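Long-range contacts in catalase (Bacillus pumilus, PDB 4QOL), which breaks hydrogen peroxide down to water and oxygen at a buried heme, and also shows peroxidase-like reactivity toward phenolic substrates: residues Pro52-His57 / Phe92-Thr97; Ala115-Thr120 / Ala314-Ser319. One frame throughout, in Å; residues are numbered along the deposited sequence.

Following the chain from the N terminus, the loop 52-57 comes after helix 37-46 and leads into strand 60-69, from which the chain runs back along strand 88-96. There contact 1 closes a loop of 34 residues. Strand 113-120 follows and carries the first segment of contact 2, which closes only after a further 193 residues, in the loop between helix 307-312 and strand 325-327. The two closures therefore neither nest nor cross. They are linked laterally through the antiparallel sheet, by backbone pairing of Arg-94 with Ala-115 and Phe-92 with Lys-117. Both touch the heme, so its surroundings tie neighbouring sheet strands to two distant loops.

Contact 1: Pro52-His57 / Phe92-Thr97; sequences PERVVH and FVRFST. With HEM (protoporphyrin IX containing Fe), chain E.
Arg-94 lies face to face with Arg-54, the two guanidinium planes 6° apart and their centres 3.5 Å from each other, the side chains running in opposite directions. One heme propionate probably offsets the two like charges: Arg-54 NE donates to HEM O2D at 2.6 Å and Arg-94 NH1 to HEM O1D at 3.0 Å. With CG anti to the backbone N (chi1 -174°) and an extended chain, Arg-94 also reaches the carbonyl of His-57, which NH1 and NH2 grip end-on, NH1 at 2.9 Å from His-57 O. Two residues on, Ser-96 OG accepts from His-57 ND1 at 2.7 Å, close to the imidazole plane. The bond is consistent with fixing the rotation of the imidazole, which lies face-on over the porphyrin with His-57 NE2 3.3 Å from HEM C1D, the placing of the distal histidine in heme catalases. At Thr-97 the carbonyl O receives a CH...O contact from His-57 CA at 3.1 Å. Strand 88-96 lies between strands 60-69 and 113-120 in the sheet, while the 52-57 loop, following helix 37-46, packs through Pro-52 and Arg-54 on helix 331-348.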
ATOM      1  N   PRO A  52      -9.163   1.029   2.793  1.00 13.49           N
ATOM      2  CA  PRO A  52      -9.574   0.836   4.219  1.00 13.69           C
ATOM      3  C   PRO A  52     -10.645   1.824   4.601  1.00 13.35           C
ATOM      4  O   PRO A  52     -10.615   2.939   4.151  1.00 13.36           O
ATOM      5  CB  PRO A  52      -8.290   1.052   5.029  1.00 13.97           C
ATOM      6  CG  PRO A  52      -7.169   0.876   4.015  1.00 13.52           C
ATOM      7  CD  PRO A  52      -7.744   1.332   2.682  1.00 14.18           C
ATOM      8  N   GLU A  53     -11.604   1.381   5.384  1.00 12.82           N
ATOM      9  CA  GLU A  53     -12.563   2.311   5.963  1.00 12.97           C
ATOM     10  C   GLU A  53     -11.884   3.146   7.038  1.00 12.32           C
ATOM     11  O   GLU A  53     -10.831   2.778   7.580  1.00 11.57           O
ATOM     12  CB  GLU A  53     -13.826   1.589   6.520  1.00 13.05           C
ATOM     13  CG  GLU A  53     -13.625   0.918   7.840  1.00 14.36           C
ATOM     14  CD  GLU A  53     -14.848   0.167   8.335  1.00 15.30           C
ATOM     15  OE1 GLU A  53     -15.788  -0.218   7.519  1.00 15.41           O
ATOM     16  OE2 GLU A  53     -14.856  -0.202   9.580  1.00 17.39           O
ATOM     17  N   ARG A  54     -12.549   4.245   7.397  1.00 12.84           N
ATOM     18  CA  ARG A  54     -12.059   5.038   8.522  1.00 12.13           C
ATOM     19  C   ARG A  54     -11.994   4.238   9.817  1.00 12.55           C
ATOM     20  O   ARG A  54     -12.860   3.461  10.082  1.00 13.08           O
ATOM     21  CB  ARG A  54     -12.998   6.235   8.797  1.00 12.10           C
ATOM     22  CG  ARG A  54     -13.053   7.239   7.639  1.00 11.40           C
ATOM     23  CD  ARG A  54     -14.288   8.134   7.800  1.00 11.35           C
ATOM     24  NE  ARG A  54     -14.229   9.220   6.822  1.00 11.06           N
ATOM     25  CZ  ARG A  54     -14.484   9.093   5.508  1.00 11.53           C
ATOM     26  NH1 ARG A  54     -14.772   7.933   4.987  1.00 10.97           N
ATOM     27  NH2 ARG A  54     -14.385  10.196   4.670  1.00 11.61           N
ATOM     28  N   VAL A  55     -10.934   4.453  10.587  1.00 12.81           N
ATOM     29  CA  VAL A  55     -10.754   3.688  11.793  1.00 14.01           C
ATOM     30  C   VAL A  55     -11.935   3.882  12.789  1.00 13.18           C
ATOM     31  O   VAL A  55     -12.250   2.961  13.594  1.00 12.78           O
ATOM     32  CB  VAL A  55      -9.386   3.956  12.431  1.00 12.64           C
ATOM     33  CG1 VAL A  55      -9.217   5.350  12.981  1.00 13.07           C
ATOM     34  CG2 VAL A  55      -9.037   2.900  13.499  1.00 12.85           C
ATOM     35  N   VAL A  56     -12.460   5.101  12.822  1.00 11.41           N
ATOM     36  CA  VAL A  56     -13.765   5.368  13.513  1.00 12.61           C
ATOM     37  C   VAL A  56     -14.566   6.245  12.595  1.00 11.77           C
ATOM     38  O   VAL A  56     -13.988   6.819  11.637  1.00 12.77           O
ATOM     39  CB  VAL A  56     -13.595   6.046  14.909  1.00 12.10           C
ATOM     40  CG1 VAL A  56     -13.069   5.061  15.938  1.00 13.16           C
ATOM     41  CG2 VAL A  56     -12.697   7.260  14.811  1.00 13.04           C
ATOM     42  N   HIS A  57     -15.852   6.366  12.832  1.00 12.53           N
ATOM     43  CA  HIS A  57     -16.803   7.123  11.955  1.00 12.35           C
ATOM     44  C   HIS A  57     -16.872   6.573  10.532  1.00 13.47           C
ATOM     45  O   HIS A  57     -17.000   7.292   9.538  1.00 12.64           O
ATOM     46  CB  HIS A  57     -16.488   8.577  11.921  1.00 12.70           C
ATOM     47  CG  HIS A  57     -16.596   9.269  13.268  1.00 12.10           C
ATOM     48  ND1 HIS A  57     -17.602  10.148  13.545  1.00 12.12           N
ATOM     49  CD2 HIS A  57     -15.771   9.286  14.330  1.00 11.60           C
ATOM     50  CE1 HIS A  57     -17.424  10.669  14.761  1.00 12.62           C
ATOM     51  NE2 HIS A  57     -16.312  10.172  15.260  1.00 13.24           N
ATOM     52  N   PHE A  92     -18.067  21.463   2.312  1.00 14.69           N
ATOM     53  CA  PHE A  92     -18.418  20.060   2.292  1.00 14.02           C
ATOM     54  C   PHE A  92     -18.550  19.543   3.691  1.00 15.20           C
ATOM     55  O   PHE A  92     -17.676  19.812   4.516  1.00 16.24           O
ATOM     56  CB  PHE A  92     -17.369  19.216   1.505  1.00 13.80           C
ATOM     57  CG  PHE A  92     -17.727  17.756   1.433  1.00 13.51           C
ATOM     58  CD1 PHE A  92     -18.746  17.336   0.611  1.00 14.45           C
ATOM     59  CD2 PHE A  92     -17.056  16.843   2.211  1.00 13.84           C
ATOM     60  CE1 PHE A  92     -19.139  15.971   0.598  1.00 15.37           C
ATOM     61  CE2 PHE A  92     -17.430  15.496   2.182  1.00 14.92           C
ATOM     62  CZ  PHE A  92     -18.420  15.063   1.362  1.00 15.78           C
ATOM     63  N   VAL A  93     -19.562  18.682   3.925  1.00 14.42           N
ATOM     64  CA  VAL A  93     -19.904  18.205   5.272  1.00 14.80           C
ATOM     65  C   VAL A  93     -20.099  16.720   5.236  1.00 14.25           C
ATOM     66  O   VAL A  93     -20.753  16.212   4.339  1.00 17.13           O
ATOM     67  CB  VAL A  93     -21.219  18.878   5.831  1.00 14.83           C
ATOM     68  CG1 VAL A  93     -21.628  18.226   7.148  1.00 17.01           C
ATOM     69  CG2 VAL A  93     -21.019  20.407   5.915  1.00 16.63           C
ATOM     70  N   ARG A  94     -19.470  16.021   6.164  1.00 14.31           N
ATOM     71  CA  ARG A  94     -19.760  14.591   6.349  1.00 13.91           C
ATOM     72  C   ARG A  94     -20.303  14.339   7.779  1.00 14.55           C
ATOM     73  O   ARG A  94     -19.723  14.808   8.760  1.00 15.50           O
ATOM     74  CB  ARG A  94     -18.539  13.717   6.114  1.00 13.09           C
ATOM     75  CG  ARG A  94     -18.825  12.221   6.155  1.00 12.59           C
ATOM     76  CD  ARG A  94     -17.621  11.412   5.627  1.00 12.58           C
ATOM     77  NE  ARG A  94     -17.805   9.957   5.727  1.00 11.87           N
ATOM     78  CZ  ARG A  94     -17.655   9.232   6.836  1.00 12.35           C
ATOM     79  NH1 ARG A  94     -17.397   9.764   7.981  1.00 11.97           N
ATOM     80  NH2 ARG A  94     -17.801   7.905   6.759  1.00 12.96           N
ATOM     81  N   PHE A  95     -21.423  13.615   7.833  1.00 14.42           N
ATOM     82  CA  PHE A  95     -22.068  13.160   9.089  1.00 15.47           C
ATOM     83  C   PHE A  95     -21.773  11.732   9.226  1.00 15.72           C
ATOM     84  O   PHE A  95     -21.632  11.022   8.182  1.00 15.92           O
ATOM     85  CB  PHE A  95     -23.579  13.401   9.050  1.00 16.42           C
ATOM     86  CG  PHE A  95     -23.967  14.872   8.892  1.00 17.13           C
ATOM     87  CD1 PHE A  95     -23.810  15.798   9.902  1.00 16.01           C
ATOM     88  CD2 PHE A  95     -24.515  15.301   7.682  1.00 18.26           C
ATOM     89  CE1 PHE A  95     -24.234  17.112   9.730  1.00 17.29           C
ATOM     90  CE2 PHE A  95     -24.927  16.616   7.503  1.00 18.35           C
ATOM     91  CZ  PHE A  95     -24.775  17.515   8.504  1.00 17.06           C
ATOM     92  N   SER A  96     -21.765  11.208  10.442  1.00 14.99           N
ATOM     93  CA  SER A  96     -21.388   9.837  10.637  1.00 14.58           C
ATOM     94  C   SER A  96     -21.874   9.324  11.998  1.00 14.81           C
ATOM     95  O   SER A  96     -22.171  10.109  12.911  1.00 14.23           O
ATOM     96  CB  SER A  96     -19.853   9.708  10.553  1.00 13.99           C
ATOM     97  OG  SER A  96     -19.228  10.630  11.412  1.00 13.25           O
ATOM     98  N   THR A  97     -21.913   7.992  12.154  1.00 13.83           N
ATOM     99  CA  THR A  97     -21.810   7.372  13.471  1.00 13.72           C
ATOM    100  C   THR A  97     -20.378   7.203  13.853  1.00 13.10           C
ATOM    101  O   THR A  97     -19.497   7.811  13.215  1.00 14.99           O
ATOM    102  CB  THR A  97     -22.581   5.998  13.489  1.00 15.08           C
ATOM    103  OG1 THR A  97     -21.985   5.089  12.592  1.00 15.52           O
ATOM    104  CG2 THR A  97     -24.107   6.193  13.095  1.00 16.24           C
TER
HETATM  105  CHA HEM E 501     -12.734  10.543  12.373  0.50 11.44           C
HETATM  106  CHB HEM E 501      -9.086  10.110  15.541  0.50 11.38           C
HETATM  107  CHC HEM E 501     -11.773  12.673  18.858  0.50 11.70           C
HETATM  108  CHD HEM E 501     -14.981  13.615  15.350  0.50 11.68           C
HETATM  109  C1A HEM E 501     -11.536  10.179  12.966  0.50 11.90           C
HETATM  110  C2A HEM E 501     -10.525   9.362  12.364  0.50 12.00           C
HETATM  111  C3A HEM E 501      -9.502   9.246  13.255  0.50 11.81           C
HETATM  112  C4A HEM E 501      -9.870   9.985  14.394  0.50 11.64           C
HETATM  113  CMA HEM E 501      -8.155   8.590  13.154  0.50 11.00           C
HETATM  114  CAA HEM E 501     -10.604   8.804  10.980  0.50 11.68           C
HETATM  115  CBA HEM E 501     -10.432  10.009  10.031  0.50 12.41           C
HETATM  116  CGA HEM E 501     -10.304   9.591   8.614  0.50 12.77           C
HETATM  117  O1A HEM E 501     -10.415  10.468   7.734  0.50 14.19           O
HETATM  118  O2A HEM E 501      -9.985   8.420   8.305  0.50 12.33           O
HETATM  119  C1B HEM E 501      -9.563  10.769  16.708  0.50 11.68           C
HETATM  120  C2B HEM E 501      -8.785  10.842  17.906  0.50 11.46           C
HETATM  121  C3B HEM E 501      -9.515  11.529  18.842  0.50 11.30           C
HETATM  122  C4B HEM E 501     -10.765  11.946  18.190  0.50 11.40           C
HETATM  123  CMB HEM E 501      -7.405  10.257  18.067  0.50 11.98           C
HETATM  124  CAB HEM E 501      -9.159  11.904  20.211  0.50 11.38           C
HETATM  125  CBB HEM E 501      -7.883  11.827  20.597  0.50 12.26           C
HETATM  126  C1C HEM E 501     -12.887  13.160  18.175  0.50 11.92           C
HETATM  127  C2C HEM E 501     -13.680  14.183  18.642  0.50 12.05           C
HETATM  128  C3C HEM E 501     -14.596  14.429  17.666  0.50 11.67           C
HETATM  129  C4C HEM E 501     -14.320  13.606  16.549  0.50 12.01           C
HETATM  130  CMC HEM E 501     -13.569  14.787  20.026  0.50 11.80           C
HETATM  131  CAC HEM E 501     -15.553  15.483  17.673  0.50 12.51           C
HETATM  132  CBC HEM E 501     -15.269  16.558  18.388  0.50 12.74           C
HETATM  133  C1D HEM E 501     -14.580  12.820  14.266  0.50 11.43           C
HETATM  134  C2D HEM E 501     -15.355  12.783  13.026  0.50 11.05           C
HETATM  135  C3D HEM E 501     -14.770  11.915  12.194  0.50 10.61           C
HETATM  136  C4D HEM E 501     -13.612  11.428  12.935  0.50 11.46           C
HETATM  137  CMD HEM E 501     -16.600  13.593  12.818  0.50 10.93           C
HETATM  138  CAD HEM E 501     -15.185  11.546  10.791  0.50 10.40           C
HETATM  139  CBD HEM E 501     -14.647  12.668   9.874  0.50 10.48           C
HETATM  140  CGD HEM E 501     -15.114  12.277   8.503  0.50 10.87           C
HETATM  141  O1D HEM E 501     -16.263  12.577   8.199  0.50 10.55           O
HETATM  142  O2D HEM E 501     -14.364  11.669   7.693  0.50 10.68           O
HETATM  143  NA  HEM E 501     -11.108  10.594  14.230  0.50 12.83           N
HETATM  144  NB  HEM E 501     -10.707  11.438  16.948  0.50 11.60           N
HETATM  145  NC  HEM E 501     -13.228  12.861  16.874  0.50 12.34           N
HETATM  146  ND  HEM E 501     -13.538  12.000  14.183  0.50 11.80           N
HETATM  147 FE   HEM E 501     -12.182  11.732  15.515  0.50 14.59          FE

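Contact 2: Ala115-Thr120 / Ala314-Ser319; sequences AVKFYT and AAFTPS. With HEM (protoporphyrin IX containing Fe), chain E.
The propionate side of the heme pocket is lined here by Phe-316, whose ring sits between strand 113-120 and the heme carboxylate bonded by the arginines of contact 1. Ala-115 CB stands 3.6 Å from the ring centroid and only 3° off the normal, a CH-pi contact over the middle of the face. Phe-316 CE2 also approaches Lys-117 CB at 3.7 Å. Phe-316 CD1 comes within 3.5 Å of HEM CGD, so the ring bridges strand and cofactor. With CG opposite the carbonyl carbon and beside the backbone N (chi1 -55°), the phenyl group is directed onto the strand. The polar part of the contact belongs to Lys-117, whose chain leaves the backbone extended and then bends at chi3 and chi4. Its NZ donates to Ala-315 O at 2.8 Å, tilted 22° from the carbonyl plane. The same ammonium forms a salt bridge with Asp-126, whose carboxylate also accepts from Thr-317 N, giving the buried charge an anionic partner. Strand 113-120 runs between strands 88-96 and 123-130, and the 314-319 loop passes from helix 307-312 toward strand 325-327, packing against helix 331-348 through Ala-315, Thr-317 and Pro-318.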
ATOM      1  N   ALA A 115     -18.703  16.957  10.573  1.00 16.60           N
ATOM      2  CA  ALA A 115     -17.401  17.449  10.051  1.00 14.15           C
ATOM      3  C   ALA A 115     -17.619  18.421   8.906  1.00 14.33           C
ATOM      4  O   ALA A 115     -18.253  18.062   7.930  1.00 15.24           O
ATOM      5  CB  ALA A 115     -16.544  16.270   9.568  1.00 14.25           C
ATOM      6  N   VAL A 116     -17.152  19.657   9.049  1.00 13.68           N
ATOM      7  CA  VAL A 116     -17.347  20.682   8.075  1.00 15.29           C
ATOM      8  C   VAL A 116     -16.023  21.216   7.525  1.00 15.76           C
ATOM      9  O   VAL A 116     -15.143  21.637   8.288  1.00 14.80           O
ATOM     10  CB  VAL A 116     -18.126  21.869   8.709  1.00 16.74           C
ATOM     11  CG1 VAL A 116     -18.406  22.956   7.652  1.00 17.88           C
ATOM     12  CG2 VAL A 116     -19.429  21.370   9.350  1.00 16.13           C
ATOM     13  N   LYS A 117     -15.906  21.173   6.208  1.00 14.10           N
ATOM     14  CA  LYS A 117     -14.726  21.688   5.501  1.00 14.60           C
ATOM     15  C   LYS A 117     -15.178  22.991   4.803  1.00 14.35           C
ATOM     16  O   LYS A 117     -16.073  22.938   3.966  1.00 18.14           O
ATOM     17  CB  LYS A 117     -14.262  20.653   4.469  1.00 13.95           C
ATOM     18  CG  LYS A 117     -13.116  21.058   3.544  1.00 15.53           C
ATOM     19  CD  LYS A 117     -12.686  19.962   2.560  1.00 14.83           C
ATOM     20  CE  LYS A 117     -12.202  18.702   3.235  1.00 14.79           C
ATOM     21  NZ  LYS A 117     -11.072  18.860   4.211  1.00 14.71           N
ATOM     22  N   PHE A 118     -14.612  24.109   5.244  1.00 15.52           N
ATOM     23  CA  PHE A 118     -14.829  25.418   4.654  1.00 15.78           C
ATOM     24  C   PHE A 118     -13.693  25.707   3.636  1.00 15.78           C
ATOM     25  O   PHE A 118     -12.502  25.747   3.993  1.00 15.94           O
ATOM     26  CB  PHE A 118     -14.769  26.482   5.729  1.00 15.00           C
ATOM     27  CG  PHE A 118     -15.783  26.369   6.837  1.00 15.31           C
ATOM     28  CD1 PHE A 118     -15.555  25.643   7.952  1.00 15.10           C
ATOM     29  CD2 PHE A 118     -16.944  27.151   6.790  1.00 16.32           C
ATOM     30  CE1 PHE A 118     -16.420  25.639   9.017  1.00 15.73           C
ATOM     31  CE2 PHE A 118     -17.874  27.074   7.829  1.00 16.40           C
ATOM     32  CZ  PHE A 118     -17.612  26.338   8.953  1.00 15.70           C
ATOM     33  N   TYR A 119     -14.067  25.957   2.378  1.00 16.54           N
ATOM     34  CA  TYR A 119     -13.112  26.218   1.309  1.00 15.82           C
ATOM     35  C   TYR A 119     -12.756  27.712   1.232  1.00 17.42           C
ATOM     36  O   TYR A 119     -13.234  28.448   0.368  1.00 18.66           O
ATOM     37  CB  TYR A 119     -13.631  25.688   0.001  1.00 15.92           C
ATOM     38  CG  TYR A 119     -13.867  24.195  -0.071  1.00 15.05           C
ATOM     39  CD1 TYR A 119     -12.820  23.303  -0.398  1.00 14.85           C
ATOM     40  CD2 TYR A 119     -15.129  23.692   0.076  1.00 14.60           C
ATOM     41  CE1 TYR A 119     -13.054  21.929  -0.493  1.00 14.28           C
ATOM     42  CE2 TYR A 119     -15.358  22.339  -0.040  1.00 15.82           C
ATOM     43  CZ  TYR A 119     -14.324  21.479  -0.335  1.00 14.30           C
ATOM     44  OH  TYR A 119     -14.606  20.104  -0.495  1.00 14.57           O
ATOM     45  N   THR A 120     -11.930  28.173   2.171  1.00 17.50           N
ATOM     46  CA  THR A 120     -11.746  29.625   2.340  1.00 17.85           C
ATOM     47  C   THR A 120     -10.698  30.174   1.371  1.00 20.02           C
ATOM     48  O   THR A 120      -9.884  29.423   0.819  1.00 18.29           O
ATOM     49  CB  THR A 120     -11.394  30.085   3.802  1.00 18.62           C
ATOM     50  OG1 THR A 120      -9.988  30.173   4.021  1.00 18.27           O
ATOM     51  CG2 THR A 120     -12.035  29.116   4.848  1.00 16.98           C
ATOM     52  N   ALA A 314     -13.183  11.795   1.415  1.00 12.53           N
ATOM     53  CA  ALA A 314     -13.065  12.998   2.170  1.00 12.81           C
ATOM     54  C   ALA A 314     -12.186  12.856   3.372  1.00 13.34           C
ATOM     55  O   ALA A 314     -12.291  11.906   4.176  1.00 12.53           O
ATOM     56  CB  ALA A 314     -14.410  13.567   2.530  1.00 13.61           C
ATOM     57  N   ALA A 315     -11.326  13.824   3.566  1.00 13.55           N
ATOM     58  CA  ALA A 315     -10.362  13.853   4.626  1.00 13.26           C
ATOM     59  C   ALA A 315     -10.532  15.214   5.348  1.00 14.41           C
ATOM     60  O   ALA A 315     -10.279  16.261   4.755  1.00 14.56           O
ATOM     61  CB  ALA A 315      -8.919  13.758   4.064  1.00 13.93           C
ATOM     62  N   PHE A 316     -10.871  15.164   6.636  1.00 13.34           N
ATOM     63  CA  PHE A 316     -10.941  16.327   7.494  1.00 13.34           C
ATOM     64  C   PHE A 316      -9.871  16.213   8.546  1.00 13.26           C
ATOM     65  O   PHE A 316      -9.620  15.108   9.054  1.00 14.30           O
ATOM     66  CB  PHE A 316     -12.283  16.397   8.215  1.00 13.91           C
ATOM     67  CG  PHE A 316     -13.494  16.377   7.322  1.00 14.78           C
ATOM     68  CD1 PHE A 316     -14.016  15.192   6.874  1.00 13.44           C
ATOM     69  CD2 PHE A 316     -14.135  17.528   6.962  1.00 14.01           C
ATOM     70  CE1 PHE A 316     -15.161  15.179   6.090  1.00 13.92           C
ATOM     71  CE2 PHE A 316     -15.258  17.533   6.152  1.00 13.82           C
ATOM     72  CZ  PHE A 316     -15.780  16.324   5.735  1.00 13.12           C
ATOM     73  N   THR A 317      -9.292  17.340   8.996  1.00 13.49           N
ATOM     74  CA  THR A 317      -8.422  17.348  10.179  1.00 13.71           C
ATOM     75  C   THR A 317      -8.591  18.577  11.059  1.00 13.30           C
ATOM     76  O   THR A 317      -8.710  19.685  10.535  1.00 14.40           O
ATOM     77  CB  THR A 317      -6.958  17.164   9.827  1.00 13.43           C
ATOM     78  OG1 THR A 317      -6.188  17.199  11.013  1.00 12.04           O
ATOM     79  CG2 THR A 317      -6.455  18.188   8.849  1.00 13.47           C
ATOM     80  N   PRO A 318      -8.581  18.422  12.419  1.00 13.90           N
ATOM     81  CA  PRO A 318      -8.692  19.618  13.305  1.00 12.84           C
ATOM     82  C   PRO A 318      -7.482  20.538  13.136  1.00 14.43           C
ATOM     83  O   PRO A 318      -7.604  21.669  13.478  1.00 14.09           O
ATOM     84  CB  PRO A 318      -8.809  19.022  14.733  1.00 14.48           C
ATOM     85  CG  PRO A 318      -9.354  17.653  14.497  1.00 14.25           C
ATOM     86  CD  PRO A 318      -8.735  17.173  13.200  1.00 13.37           C
ATOM     87  N   SER A 319      -6.377  20.008  12.621  1.00 15.06           N
ATOM     88  CA  SER A 319      -5.182  20.806  12.309  1.00 14.39           C
ATOM     89  C   SER A 319      -5.254  21.524  11.012  1.00 15.12           C
ATOM     90  O   SER A 319      -4.380  22.296  10.727  1.00 17.58           O
ATOM     91  CB  SER A 319      -3.895  19.980  12.383  1.00 14.28           C
ATOM     92  OG  SER A 319      -4.018  18.734  11.689  1.00 13.77           O
TER
HETATM   93  CHA HEM E 501     -12.734  10.543  12.373  0.50 11.44           C
HETATM   94  CHB HEM E 501      -9.086  10.110  15.541  0.50 11.38           C
HETATM   95  CHC HEM E 501     -11.773  12.673  18.858  0.50 11.70           C
HETATM   96  CHD HEM E 501     -14.981  13.615  15.350  0.50 11.68           C
HETATM   97  C1A HEM E 501     -11.536  10.179  12.966  0.50 11.90           C
HETATM   98  C2A HEM E 501     -10.525   9.362  12.364  0.50 12.00           C
HETATM   99  C3A HEM E 501      -9.502   9.246  13.255  0.50 11.81           C
HETATM  100  C4A HEM E 501      -9.870   9.985  14.394  0.50 11.64           C
HETATM  101  CMA HEM E 501      -8.155   8.590  13.154  0.50 11.00           C
HETATM  102  CAA HEM E 501     -10.604   8.804  10.980  0.50 11.68           C
HETATM  103  CBA HEM E 501     -10.432  10.009  10.031  0.50 12.41           C
HETATM  104  CGA HEM E 501     -10.304   9.591   8.614  0.50 12.77           C
HETATM  105  O1A HEM E 501     -10.415  10.468   7.734  0.50 14.19           O
HETATM  106  O2A HEM E 501      -9.985   8.420   8.305  0.50 12.33           O
HETATM  107  C1B HEM E 501      -9.563  10.769  16.708  0.50 11.68           C
HETATM  108  C2B HEM E 501      -8.785  10.842  17.906  0.50 11.46           C
HETATM  109  C3B HEM E 501      -9.515  11.529  18.842  0.50 11.30           C
HETATM  110  C4B HEM E 501     -10.765  11.946  18.190  0.50 11.40           C
HETATM  111  CMB HEM E 501      -7.405  10.257  18.067  0.50 11.98           C
HETATM  112  CAB HEM E 501      -9.159  11.904  20.211  0.50 11.38           C
HETATM  113  CBB HEM E 501      -7.883  11.827  20.597  0.50 12.26           C
HETATM  114  C1C HEM E 501     -12.887  13.160  18.175  0.50 11.92           C
HETATM  115  C2C HEM E 501     -13.680  14.183  18.642  0.50 12.05           C
HETATM  116  C3C HEM E 501     -14.596  14.429  17.666  0.50 11.67           C
HETATM  117  C4C HEM E 501     -14.320  13.606  16.549  0.50 12.01           C
HETATM  118  CMC HEM E 501     -13.569  14.787  20.026  0.50 11.80           C
HETATM  119  CAC HEM E 501     -15.553  15.483  17.673  0.50 12.51           C
HETATM  120  CBC HEM E 501     -15.269  16.558  18.388  0.50 12.74           C
HETATM  121  C1D HEM E 501     -14.580  12.820  14.266  0.50 11.43           C
HETATM  122  C2D HEM E 501     -15.355  12.783  13.026  0.50 11.05           C
HETATM  123  C3D HEM E 501     -14.770  11.915  12.194  0.50 10.61           C
HETATM  124  C4D HEM E 501     -13.612  11.428  12.935  0.50 11.46           C
HETATM  125  CMD HEM E 501     -16.600  13.593  12.818  0.50 10.93           C
HETATM  126  CAD HEM E 501     -15.185  11.546  10.791  0.50 10.40           C
HETATM  127  CBD HEM E 501     -14.647  12.668   9.874  0.50 10.48           C
HETATM  128  CGD HEM E 501     -15.114  12.277   8.503  0.50 10.87           C
HETATM  129  O1D HEM E 501     -16.263  12.577   8.199  0.50 10.55           O
HETATM  130  O2D HEM E 501     -14.364  11.669   7.693  0.50 10.68           O
HETATM  131  NA  HEM E 501     -11.108  10.594  14.230  0.50 12.83           N
HETATM  132  NB  HEM E 501     -10.707  11.438  16.948  0.50 11.60           N
HETATM  133  NC  HEM E 501     -13.228  12.861  16.874  0.50 12.34           N
HETATM  134  ND  HEM E 501     -13.538  12.000  14.183  0.50 11.80           N
HETATM  135 FE   HEM E 501     -12.182  11.732  15.515  0.50 14.59          FE